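Local coordinates for protein cytosolic phospholipase A2 delta (Homo sapiens, PDB 5IZ5) that hydrolyses the sn-2 ester of glycerophospholipids in a calcium-dependent manner, preferring linoleic acid at that position and releasing a lysophospholipid and a fatty acid, at residues A348-G353 with Q382-G387; S341-L346 with M371-G376; A306-Q311 with L355-Y360; R453-L456 with Q460-L463; S745-Q750 with N792-Q797. The protein carries 3 engineered substitutions. One frame throughout, in Å; residues are numbered along the deposited sequence.

Contact 1: A348-G353 with Q382-G387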
# COMPACT_ATOMS: atom_id res chain seq x y z
N ALA B 348 -4.87 17.97 25.09
CA ALA B 348 -5.54 17.45 26.28
C ALA B 348 -4.72 16.33 26.92
O ALA B 348 -4.42 16.39 28.12
CB ALA B 348 -6.92 16.94 25.92
N LEU B 349 -4.36 15.32 26.14
CA LEU B 349 -3.62 14.18 26.67
C LEU B 349 -2.29 14.62 27.28
O LEU B 349 -1.85 14.05 28.28
CB LEU B 349 -3.40 13.11 25.60
CG LEU B 349 -4.64 12.38 25.09
CD1 LEU B 349 -4.30 11.53 23.88
CD2 LEU B 349 -5.28 11.52 26.17
N GLN B 350 -1.66 15.63 26.69
CA GLN B 350 -0.41 16.17 27.22
C GLN B 350 -0.64 16.81 28.58
O GLN B 350 0.03 16.47 29.55
CB GLN B 350 0.20 17.19 26.26
CG GLN B 350 1.63 17.58 26.63
CD GLN B 350 2.25 18.54 25.63
OE1 GLN B 350 1.67 19.58 25.31
NE2 GLN B 350 3.44 18.21 25.15
N LYS B 351 -1.61 17.72 28.65
CA LYS B 351 -1.94 18.42 29.88
C LYS B 351 -2.32 17.46 31.01
O LYS B 351 -1.94 17.68 32.15
CB LYS B 351 -3.08 19.41 29.65
CG LYS B 351 -2.67 20.65 28.88
CD LYS B 351 -3.88 21.54 28.64
CE LYS B 351 -3.52 22.82 27.92
NZ LYS B 351 -4.74 23.61 27.60
N LEU B 352 -3.04 16.40 30.68
CA LEU B 352 -3.40 15.38 31.66
C LEU B 352 -2.25 14.44 32.01
O LEU B 352 -2.41 13.58 32.88
CB LEU B 352 -4.57 14.53 31.14
CG LEU B 352 -5.90 15.24 30.85
CD1 LEU B 352 -6.90 14.20 30.35
CD2 LEU B 352 -6.43 15.96 32.07
N GLY B 353 -1.11 14.59 31.34
CA GLY B 353 0.03 13.70 31.54
C GLY B 353 -0.21 12.29 31.04
O GLY B 353 0.47 11.36 31.46
N GLN B 382 7.20 15.99 24.26
CA GLN B 382 7.88 16.54 25.44
C GLN B 382 7.93 18.06 25.43
O GLN B 382 8.49 18.66 26.35
CB GLN B 382 9.31 16.00 25.52
CG GLN B 382 9.41 14.49 25.46
CD GLN B 382 8.54 13.81 26.50
OE1 GLN B 382 8.49 14.24 27.65
NE2 GLN B 382 7.84 12.76 26.10
N ARG B 383 7.35 18.68 24.41
CA ARG B 383 7.34 20.13 24.31
C ARG B 383 5.93 20.64 24.23
O ARG B 383 5.02 19.92 23.82
CB ARG B 383 8.16 20.59 23.11
CG ARG B 383 9.61 20.13 23.25
CD ARG B 383 10.66 21.17 22.90
NE ARG B 383 10.87 21.34 21.46
CZ ARG B 383 10.66 22.46 20.77
NH1 ARG B 383 10.20 23.57 21.35
NH2 ARG B 383 10.91 22.47 19.47
N ASP B 384 5.76 21.89 24.63
CA ASP B 384 4.45 22.51 24.67
C ASP B 384 3.84 22.43 23.27
O ASP B 384 4.43 22.92 22.30
CB ASP B 384 4.57 23.97 25.13
CG ASP B 384 3.22 24.63 25.38
OD1 ASP B 384 3.21 25.86 25.56
OD2 ASP B 384 2.18 23.94 25.39
N LEU B 385 2.68 21.79 23.18
CA LEU B 385 1.98 21.64 21.91
C LEU B 385 1.46 22.96 21.36
O LEU B 385 1.19 23.07 20.17
CB LEU B 385 0.84 20.63 22.03
CG LEU B 385 1.29 19.17 21.92
CD1 LEU B 385 0.24 18.22 22.47
CD2 LEU B 385 1.61 18.82 20.47
N GLU B 386 1.36 23.98 22.21
CA GLU B 386 0.84 25.28 21.78
C GLU B 386 1.65 25.92 20.64
O GLU B 386 1.11 26.73 19.89
CB GLU B 386 0.76 26.24 22.98
CG GLU B 386 -0.49 27.12 22.98
CD GLU B 386 -1.76 26.32 23.23
OE1 GLU B 386 -1.77 25.50 24.17
OE2 GLU B 386 -2.76 26.53 22.50
N GLY B 387 2.93 25.57 20.52
CA GLY B 387 3.77 26.04 19.41
C GLY B 387 3.30 25.53 18.06
O GLY B 387 2.96 26.32 17.18
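The side-chain amide of Q350 grips the backbone around R383 and L385 with both of its ends. Its NE2 donates to R383 O at 2.7 Å. This oxygen lies close to the plane of the Q350 amide, yet the donor sits well above the plane of the R383 carbonyl. The other end works as an acceptor. L385 N donates to Q350 OE1 at 3.2 Å, in the carbonyl plane and on a lone pair. Outside these segments, NE2 has a second acceptor in S381 O. CG of Q350 stands anti to the backbone N (chi1 -169°), and the extended chain beyond it carries the amide across to the loop. L385 packs against the same group, its CG 3.4 Å from Q350 OE1. Its CD1 also reaches Q350 CB, at 3.9 Å. D384 OD2 accepts a weak capping bond from E386 N in the turn that leads into helix 386-397. After the last turn of helix 335-351, G353 leaves the helical path with positive phi in a Schellman motif. An alanine in place of Q350 would remove the amide and is likely to leave R383 O and L385 N without this mate and a gap beside L385. One amide thus matches a backbone carbonyl and a backbone N-H at once, which ties the last turn of helix 335-351 to the loop entering helix 386-397.

Contact 2: S341-L346 with M371-G376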
# COMPACT_ATOMS: atom_id res chain seq x y z
N SER B 341 -8.79 19.20 15.08
CA SER B 341 -9.35 18.55 16.25
C SER B 341 -8.35 17.62 16.94
O SER B 341 -8.31 17.56 18.17
CB SER B 341 -10.61 17.78 15.85
OG SER B 341 -11.19 17.16 16.98
N LEU B 342 -7.55 16.91 16.14
CA LEU B 342 -6.54 15.99 16.65
C LEU B 342 -5.46 16.72 17.45
O LEU B 342 -5.00 16.22 18.47
CB LEU B 342 -5.91 15.19 15.51
CG LEU B 342 -4.84 14.15 15.87
CD1 LEU B 342 -5.31 13.18 16.95
CD2 LEU B 342 -4.43 13.38 14.62
N TYR B 343 -5.07 17.91 16.98
CA TYR B 343 -4.16 18.76 17.74
C TYR B 343 -4.71 19.02 19.15
O TYR B 343 -3.98 18.95 20.15
CB TYR B 343 -3.97 20.10 17.04
CG TYR B 343 -2.85 20.15 16.01
CD1 TYR B 343 -1.53 19.94 16.39
CD2 TYR B 343 -3.11 20.43 14.67
CE1 TYR B 343 -0.50 20.01 15.47
CE2 TYR B 343 -2.09 20.49 13.74
CZ TYR B 343 -0.79 20.28 14.14
OH TYR B 343 0.23 20.33 13.21
N GLY B 344 -6.01 19.32 19.22
CA GLY B 344 -6.70 19.56 20.48
C GLY B 344 -6.73 18.33 21.37
O GLY B 344 -6.51 18.43 22.58
N HIS B 345 -6.99 17.17 20.77
CA HIS B 345 -6.99 15.91 21.51
C HIS B 345 -5.61 15.60 22.09
O HIS B 345 -5.50 15.11 23.21
CB HIS B 345 -7.45 14.75 20.63
CG HIS B 345 -8.90 14.80 20.28
ND1 HIS B 345 -9.85 15.36 21.10
CD2 HIS B 345 -9.57 14.33 19.20
CE1 HIS B 345 -11.04 15.24 20.54
NE2 HIS B 345 -10.90 14.62 19.38
N LEU B 346 -4.57 15.88 21.31
CA LEU B 346 -3.20 15.66 21.77
C LEU B 346 -2.83 16.65 22.89
O LEU B 346 -2.14 16.27 23.84
CB LEU B 346 -2.21 15.75 20.61
CG LEU B 346 -2.31 14.66 19.54
CD1 LEU B 346 -1.46 15.02 18.34
CD2 LEU B 346 -1.92 13.29 20.08
N MET B 371 0.10 14.40 12.41
CA MET B 371 1.14 13.45 12.75
C MET B 371 2.46 13.82 12.08
O MET B 371 3.50 13.88 12.73
CB MET B 371 0.73 12.03 12.34
CG MET B 371 -0.45 11.50 13.14
SD MET B 371 -1.19 10.02 12.42
CE MET B 371 0.15 8.84 12.65
N ALA B 372 2.41 14.08 10.78
CA ALA B 372 3.61 14.39 10.02
C ALA B 372 4.30 15.66 10.52
O ALA B 372 5.51 15.68 10.71
CB ALA B 372 3.29 14.53 8.54
N HIS B 373 3.52 16.70 10.75
CA HIS B 373 4.09 17.94 11.26
C HIS B 373 4.77 17.73 12.62
O HIS B 373 5.91 18.16 12.83
CB HIS B 373 3.02 19.02 11.40
CG HIS B 373 3.55 20.31 11.95
ND1 HIS B 373 2.96 20.97 13.00
CD2 HIS B 373 4.64 21.04 11.61
CE1 HIS B 373 3.65 22.07 13.27
NE2 HIS B 373 4.68 22.13 12.44
N LEU B 374 4.08 17.06 13.53
CA LEU B 374 4.60 16.86 14.88
C LEU B 374 5.86 16.00 14.89
O LEU B 374 6.84 16.35 15.55
CB LEU B 374 3.55 16.24 15.79
CG LEU B 374 2.37 17.16 16.15
CD1 LEU B 374 1.33 16.38 16.92
CD2 LEU B 374 2.83 18.38 16.94
N TYR B 375 5.82 14.88 14.17
CA TYR B 375 6.96 13.96 14.15
C TYR B 375 8.19 14.50 13.39
O TYR B 375 9.24 13.87 13.40
CB TYR B 375 6.53 12.58 13.64
CG TYR B 375 5.85 11.76 14.70
CD1 TYR B 375 6.56 10.83 15.46
CD2 TYR B 375 4.49 11.91 14.97
CE1 TYR B 375 5.94 10.07 16.43
CE2 TYR B 375 3.86 11.15 15.95
CZ TYR B 375 4.59 10.24 16.67
OH TYR B 375 3.97 9.49 17.64
N GLY B 376 8.06 15.66 12.75
CA GLY B 376 9.22 16.41 12.29
C GLY B 376 10.08 16.96 13.42
O GLY B 376 11.28 17.20 13.23
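The rings of Y343 and H373 meet edge on, with the Y343 hydroxyl lying near the plane of the histidine ring. OH is 2.8 Å from H373 ND1, a hydrogen bond in which either atom could be the donor. The two side chains cross at about a right angle. L374 CD2 also sits at the edge of the Y343 ring, 4.0 Å from CE1. Outside the segments, H373 stacks on Y391, while I389 and A392 of helix 386-397 touch Y343. With chi1 at 179° the imidazole swings out from helix 367-375 to where Y343 ends, and chi2 (-130°) puts ND1 on that side. Beside this polar pair, L346 and L374 reach toward each other tip to tip. Their CD1 atoms are 3.4 Å apart, tighter than usual carbon contact. The short helical segments run at 49° to one another, with axes 11.7 Å apart at closest approach. Helix 367-375 follows the nucleophile S365 in the chain, and the contact packs it against helix 335-351. A phenylalanine in place of Y343 would lack the hydroxyl and would probably leave H373 ND1 without this partner and its ring freer to turn. The hydroxyl of the buried Y343 finds its partner in the H373 imidazole, beside leucine packing. The bond also probably fixes which way the imidazole faces.

Contact 3: A306-Q311 with L355-Y360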
# COMPACT_ATOMS: atom_id res chain seq x y z
N ALA B 306 5.49 3.16 31.83
CA ALA B 306 5.45 2.68 33.21
C ALA B 306 5.53 3.84 34.20
O ALA B 306 4.74 3.93 35.14
CB ALA B 306 6.58 1.70 33.47
N LYS B 307 6.48 4.74 33.96
CA LYS B 307 6.66 5.93 34.79
C LYS B 307 5.42 6.83 34.75
O LYS B 307 4.88 7.19 35.80
CB LYS B 307 7.88 6.74 34.35
CG LYS B 307 8.74 7.25 35.50
CD LYS B 307 9.54 8.48 35.09
CE LYS B 307 8.65 9.70 34.89
NZ LYS B 307 9.45 10.92 34.59
N ALA B 308 4.98 7.18 33.55
CA ALA B 308 3.83 8.07 33.38
C ALA B 308 2.55 7.47 33.97
O ALA B 308 1.70 8.20 34.47
CB ALA B 308 3.63 8.41 31.91
N LEU B 309 2.43 6.15 33.89
CA LEU B 309 1.28 5.45 34.48
C LEU B 309 1.29 5.50 36.01
O LEU B 309 0.25 5.71 36.63
CB LEU B 309 1.25 3.99 34.05
CG LEU B 309 0.42 3.63 32.83
CD1 LEU B 309 0.56 2.14 32.58
CD2 LEU B 309 -1.04 4.00 33.01
N LYS B 310 2.46 5.28 36.61
CA LYS B 310 2.58 5.36 38.06
C LYS B 310 2.14 6.73 38.57
O LYS B 310 1.37 6.83 39.52
CB LYS B 310 4.02 5.07 38.50
CG LYS B 310 4.23 5.22 40.00
CD LYS B 310 5.50 4.54 40.47
CE LYS B 310 5.77 4.86 41.93
NZ LYS B 310 6.93 4.08 42.44
N GLN B 311 2.62 7.78 37.91
CA GLN B 311 2.29 9.15 38.29
C GLN B 311 0.82 9.46 38.08
O GLN B 311 0.19 10.10 38.92
CB GLN B 311 3.15 10.13 37.49
CG GLN B 311 3.03 11.58 37.94
CD GLN B 311 4.09 12.47 37.32
OE1 GLN B 311 5.11 12.00 36.81
NE2 GLN B 311 3.85 13.78 37.36
N LEU B 355 -0.41 11.48 27.57
CA LEU B 355 0.25 11.26 26.28
C LEU B 355 1.45 10.32 26.44
O LEU B 355 1.68 9.46 25.58
CB LEU B 355 0.68 12.59 25.66
CG LEU B 355 1.16 12.60 24.20
CD1 LEU B 355 0.18 11.88 23.28
CD2 LEU B 355 1.38 14.03 23.73
N ASP B 356 2.18 10.46 27.55
CA ASP B 356 3.32 9.59 27.86
C ASP B 356 2.91 8.14 28.15
O ASP B 356 3.77 7.26 28.19
CB ASP B 356 4.13 10.13 29.05
CG ASP B 356 4.89 11.41 28.72
OD1 ASP B 356 5.14 11.69 27.53
OD2 ASP B 356 5.24 12.15 29.66
N CYS B 357 1.62 7.88 28.36
CA CYS B 357 1.12 6.52 28.52
C CYS B 357 0.78 5.83 27.19
O CYS B 357 0.43 4.66 27.18
CB CYS B 357 -0.11 6.51 29.42
SG CYS B 357 0.13 7.25 31.06
N VAL B 358 0.89 6.55 26.07
CA VAL B 358 0.48 6.02 24.76
C VAL B 358 1.65 5.38 24.03
O VAL B 358 2.70 6.00 23.86
CB VAL B 358 -0.12 7.13 23.88
CG1 VAL B 358 -0.53 6.58 22.51
CG2 VAL B 358 -1.31 7.78 24.57
N THR B 359 1.46 4.14 23.58
CA THR B 359 2.49 3.42 22.83
C THR B 359 2.36 3.64 21.31
O THR B 359 3.35 3.92 20.64
CB THR B 359 2.47 1.92 23.15
OG1 THR B 359 2.85 1.73 24.52
CG2 THR B 359 3.44 1.14 22.26
N TYR B 360 1.13 3.51 20.80
CA TYR B 360 0.88 3.58 19.36
C TYR B 360 -0.04 4.74 18.98
O TYR B 360 -0.95 5.10 19.73
CB TYR B 360 0.25 2.29 18.89
CG TYR B 360 1.16 1.08 18.95
CD1 TYR B 360 2.30 1.01 18.16
CD2 TYR B 360 0.86 0.00 19.77
CE1 TYR B 360 3.13 -0.10 18.19
CE2 TYR B 360 1.68 -1.11 19.81
CZ TYR B 360 2.82 -1.16 19.03
OH TYR B 360 3.63 -2.26 19.05
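A308 and D356 bring the two backbones closest, with their CA atoms 5.7 Å apart where helix 292-313 passes a short 3-10 turn at 355-357. That turn is closed by V358 N bonding to L355 O. The small side chain of A308 lets the turn come in. Its CB meets D356 CB at 3.4 Å, methyl against methylene. C357 supplies the second point of contact. Its SG stands anti to its own carbonyl carbon (chi1 -56°), which turns the sulfur toward the helix. There it touches A308 CB at 3.8 Å and lies equally close to L309 N. The end of L309 swings round to the same atom, and its CD2 is 4.0 Å from C357 SG. The sulfur therefore sits between an alanine methyl and a leucine branch, in plain apolar packing. No hydrogen bond joins the two segments. The carboxylate of D356 looks to a different partner, since its OD1 accepts from Q382 NE2. K307 NZ is too far from D356 OD2, at 6.6 Å, to form a salt bridge. The segment 355-360 leads from helix 335-351 into strand 360-363, the second half of a beta-alpha-beta crossover that begins at strand 327-331. The two strands run parallel in the central sheet of the catalytic domain. Helix 292-313 packs against this part. R301 of that helix donates to V358 O, and its E294 accepts from Y360 OH. L355 rests on L346 and L349 of helix 335-351. T359 pairs by backbone with L463 of strand 463-471.

Contact 4: R453-L456 with Q460-L463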
# COMPACT_ATOMS: atom_id res chain seq x y z
N ARG B 453 12.31 8.41 12.72
CA ARG B 453 12.98 7.50 13.64
C ARG B 453 13.68 8.23 14.79
O ARG B 453 13.77 7.69 15.89
CB ARG B 453 13.98 6.61 12.89
CG ARG B 453 13.30 5.55 12.03
CD ARG B 453 14.24 4.44 11.60
NE ARG B 453 15.25 4.91 10.65
CZ ARG B 453 15.16 4.82 9.32
NH1 ARG B 453 14.10 4.28 8.73
NH2 ARG B 453 16.16 5.28 8.57
N ALA B 454 14.15 9.45 14.54
CA ALA B 454 14.78 10.26 15.58
C ALA B 454 13.80 10.57 16.72
O ALA B 454 14.20 10.63 17.88
CB ALA B 454 15.35 11.54 15.00
N ALA B 455 12.52 10.74 16.38
CA ALA B 455 11.47 10.96 17.39
C ALA B 455 11.19 9.75 18.27
O ALA B 455 10.44 9.85 19.25
CB ALA B 455 10.19 11.39 16.70
N LEU B 456 11.77 8.60 17.93
CA LEU B 456 11.54 7.36 18.66
C LEU B 456 12.79 6.78 19.31
O LEU B 456 12.73 5.71 19.93
CB LEU B 456 10.97 6.32 17.69
CG LEU B 456 9.77 6.73 16.84
CD1 LEU B 456 9.45 5.63 15.84
CD2 LEU B 456 8.56 7.03 17.72
N GLN B 460 10.61 8.44 23.34
CA GLN B 460 10.07 9.69 23.87
C GLN B 460 8.76 10.14 23.20
O GLN B 460 8.18 11.15 23.61
CB GLN B 460 11.12 10.81 23.77
CG GLN B 460 11.36 11.37 22.37
CD GLN B 460 12.39 10.60 21.56
OE1 GLN B 460 12.61 9.41 21.78
NE2 GLN B 460 13.00 11.27 20.60
N ASN B 461 8.33 9.42 22.17
CA ASN B 461 7.03 9.65 21.55
C ASN B 461 6.41 8.30 21.21
O ASN B 461 7.12 7.29 21.19
CB ASN B 461 7.17 10.48 20.26
CG ASN B 461 7.67 11.89 20.51
OD1 ASN B 461 6.95 12.75 21.02
ND2 ASN B 461 8.91 12.16 20.10
N PRO B 462 5.08 8.26 20.98
CA PRO B 462 4.48 7.01 20.50
C PRO B 462 4.93 6.67 19.07
O PRO B 462 5.36 7.56 18.34
CB PRO B 462 2.97 7.30 20.52
CG PRO B 462 2.80 8.58 21.26
CD PRO B 462 4.09 9.33 21.11
N LEU B 463 4.83 5.40 18.69
CA LEU B 463 5.12 4.99 17.31
C LEU B 463 3.95 5.42 16.40
O LEU B 463 2.81 5.01 16.63
CB LEU B 463 5.30 3.47 17.21
CG LEU B 463 5.56 2.94 15.80
CD1 LEU B 463 6.98 3.24 15.36
CD2 LEU B 463 5.32 1.44 15.71
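Q460 curls its side chain over the carbonyl of A455. From CB, the chain sets out with CG between the backbone N and the carbonyl carbon (chi1 74°) and then bends at chi2. CG comes within 3.6 Å of A455 O. CD follows, and A455 O sits above it, over the face of the amide, at 3.1 Å. OE1 accepts from R458 N, in the three residues between the segments, and passes near A455 O without bonding, both being acceptors. NE2 ends the chain and donates to A454 O at 3.0 Å, on a lone pair in the carbonyl plane, though the bond is bent (139° at the hydrogen). A second acceptor, P378 O, also takes a bond from NE2. These segments belong to the loop that leads from helix 428-441 into strand 463-471. That strand lies parallel to 360-363 in the mixed central sheet of the patatin-like catalytic domain. N461 makes the second crossing. Its ND2 donates to A455 O at 2.9 Å, almost straight, with the oxygen close to the amide plane. OD1 of N461 accepts from S381 OG. The A455 carbonyl is thus held in plane by N461 and overlaid by the amide of Q460. L456 carries the apolar side. Its CD2 touches P462 O at 3.3 Å, and its CD1 presses on L463 CD1 at 3.5 Å, a tight carbon pair. F297 of helix 292-313 lies against both leucines, and P462 O accepts from Y375 OH.

Contact 5: S745-Q750 with N792-Q797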
# COMPACT_ATOMS: atom_id res chain seq x y z
N SER B 745 -16.46 26.38 30.09
CA SER B 745 -15.17 26.77 29.52
C SER B 745 -14.06 25.81 29.93
O SER B 745 -12.98 25.83 29.36
CB SER B 745 -14.80 28.17 30.00
OG SER B 745 -14.53 28.17 31.39
N ALA B 746 -14.33 25.02 30.97
CA ALA B 746 -13.38 24.03 31.46
C ALA B 746 -14.16 22.97 32.23
O ALA B 746 -15.30 23.21 32.61
CB ALA B 746 -12.33 24.69 32.34
N PRO B 747 -13.56 21.79 32.42
CA PRO B 747 -14.23 20.70 33.13
C PRO B 747 -14.83 21.16 34.47
O PRO B 747 -14.10 21.58 35.38
CB PRO B 747 -13.11 19.68 33.36
CG PRO B 747 -12.10 19.96 32.29
CD PRO B 747 -12.28 21.36 31.82
N GLY B 748 -16.16 21.12 34.57
CA GLY B 748 -16.88 21.52 35.77
C GLY B 748 -16.90 23.02 36.02
O GLY B 748 -17.18 23.45 37.14
N VAL B 749 -16.63 23.82 34.99
CA VAL B 749 -16.56 25.28 35.12
C VAL B 749 -17.54 25.95 34.16
O VAL B 749 -17.34 25.92 32.95
CB VAL B 749 -15.14 25.80 34.84
CG1 VAL B 749 -15.11 27.33 34.87
CG2 VAL B 749 -14.14 25.22 35.84
N GLN B 750 -18.58 26.58 34.71
CA GLN B 750 -19.57 27.33 33.92
C GLN B 750 -18.89 28.54 33.31
O GLN B 750 -17.81 28.94 33.75
CB GLN B 750 -20.72 27.81 34.81
CG GLN B 750 -21.49 26.70 35.52
CD GLN B 750 -22.43 25.93 34.61
OE1 GLN B 750 -22.64 24.73 34.80
NE2 GLN B 750 -23.02 26.61 33.63
N ASN B 792 -13.29 18.17 25.50
CA ASN B 792 -13.95 16.86 25.46
C ASN B 792 -13.09 15.73 26.02
O ASN B 792 -13.61 14.78 26.60
CB ASN B 792 -14.37 16.49 24.04
CG ASN B 792 -15.57 17.28 23.57
OD1 ASN B 792 -16.09 18.14 24.29
ND2 ASN B 792 -16.03 17.00 22.37
N VAL B 793 -11.78 15.82 25.83
CA VAL B 793 -10.88 14.83 26.39
C VAL B 793 -10.62 15.11 27.88
O VAL B 793 -10.67 14.20 28.70
CB VAL B 793 -9.57 14.74 25.59
CG1 VAL B 793 -8.50 13.96 26.35
CG2 VAL B 793 -9.84 14.08 24.24
N GLN B 794 -10.36 16.37 28.22
CA GLN B 794 -10.12 16.74 29.63
C GLN B 794 -11.29 16.36 30.53
O GLN B 794 -11.11 15.74 31.58
CB GLN B 794 -9.78 18.22 29.77
CG GLN B 794 -8.30 18.50 29.54
CD GLN B 794 -7.97 19.98 29.60
OE1 GLN B 794 -8.85 20.83 29.71
NE2 GLN B 794 -6.69 20.29 29.52
N THR B 795 -12.50 16.70 30.11
CA THR B 795 -13.70 16.33 30.86
C THR B 795 -13.91 14.82 30.98
O THR B 795 -14.73 14.38 31.78
CB THR B 795 -14.96 16.95 30.25
OG1 THR B 795 -16.00 17.01 31.25
CG2 THR B 795 -15.43 16.11 29.09
N SER B 796 -13.22 14.03 30.16
CA SER B 796 -13.32 12.57 30.21
C SER B 796 -12.17 11.94 30.98
O SER B 796 -11.99 10.72 30.95
CB SER B 796 -13.35 12.01 28.79
OG SER B 796 -14.31 12.67 28.00
N GLN B 797 -11.38 12.76 31.67
CA GLN B 797 -10.20 12.29 32.39
C GLN B 797 -10.52 11.07 33.24
O GLN B 797 -9.78 10.09 33.22
CB GLN B 797 -9.63 13.40 33.27
CG GLN B 797 -8.39 13.00 34.04
CD GLN B 797 -7.84 14.11 34.92
OE1 GLN B 797 -8.55 15.07 35.23
NE2 GLN B 797 -6.58 13.99 35.31
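P747 rests its CG on the end of helix 779-794, against Q794 CB and T795 N. It stands at the second position of a type II beta turn from A746 to V749. G748 follows with the positive phi this turn calls for, and V749 N bonds to A746 O to close it. The pyrrolidine ring and the Q794 side chain run across each other at a slant, neither end on nor side by side. CG of the proline does the touching. It lies 3.8 Å from Q794 CB and 3.9 Å from T795 N, so it rests over the start of the glutamine side chain and the adjoining backbone. Beyond CG, the Q794 chain is extended and leads its amide past the ring, where OE1 is 4.1 Å from P747 CD. T795 adds a looser approach, its OG1 being 4.5 Å from P747 CB. No hydrogen bond crosses between the segments, and the contact is small van der Waals packing at the surface of the catalytic domain. Q794 also touches K351 of helix 335-351, while V793 faces inward to H345, A348 and L349 of that helix. A type I turn from Q794 to Q797 then joins helix 779-794 to helix 797-810. From this turn S796 OG reaches back to donate to N792 O, 2.6 Å away, nearly along the C=O axis.

How the contacts relate
Following the chain, contact 3 opens on helix 292-313, then contact 2 and contact 1 open in turn on helix 335-351. They close in the same order, at 355-360, 371-376 and 382-387, so each crosses the other two. Contact 4 comes later and closes a short loop with three residues between its segments, leading into strand 463-471. Contact 5 opens at 745-750 and closes last at the end of helix 779-794. Several joints connect them. L385 packs on L346 and L374, linking contacts 1 and 2. Q382 NE2 bonds both D356 OD1 and Q460 O, bringing contacts 3 and 4 to contact 1. V793 packs on A348 and H345, tying contact 5 to helix 335-351.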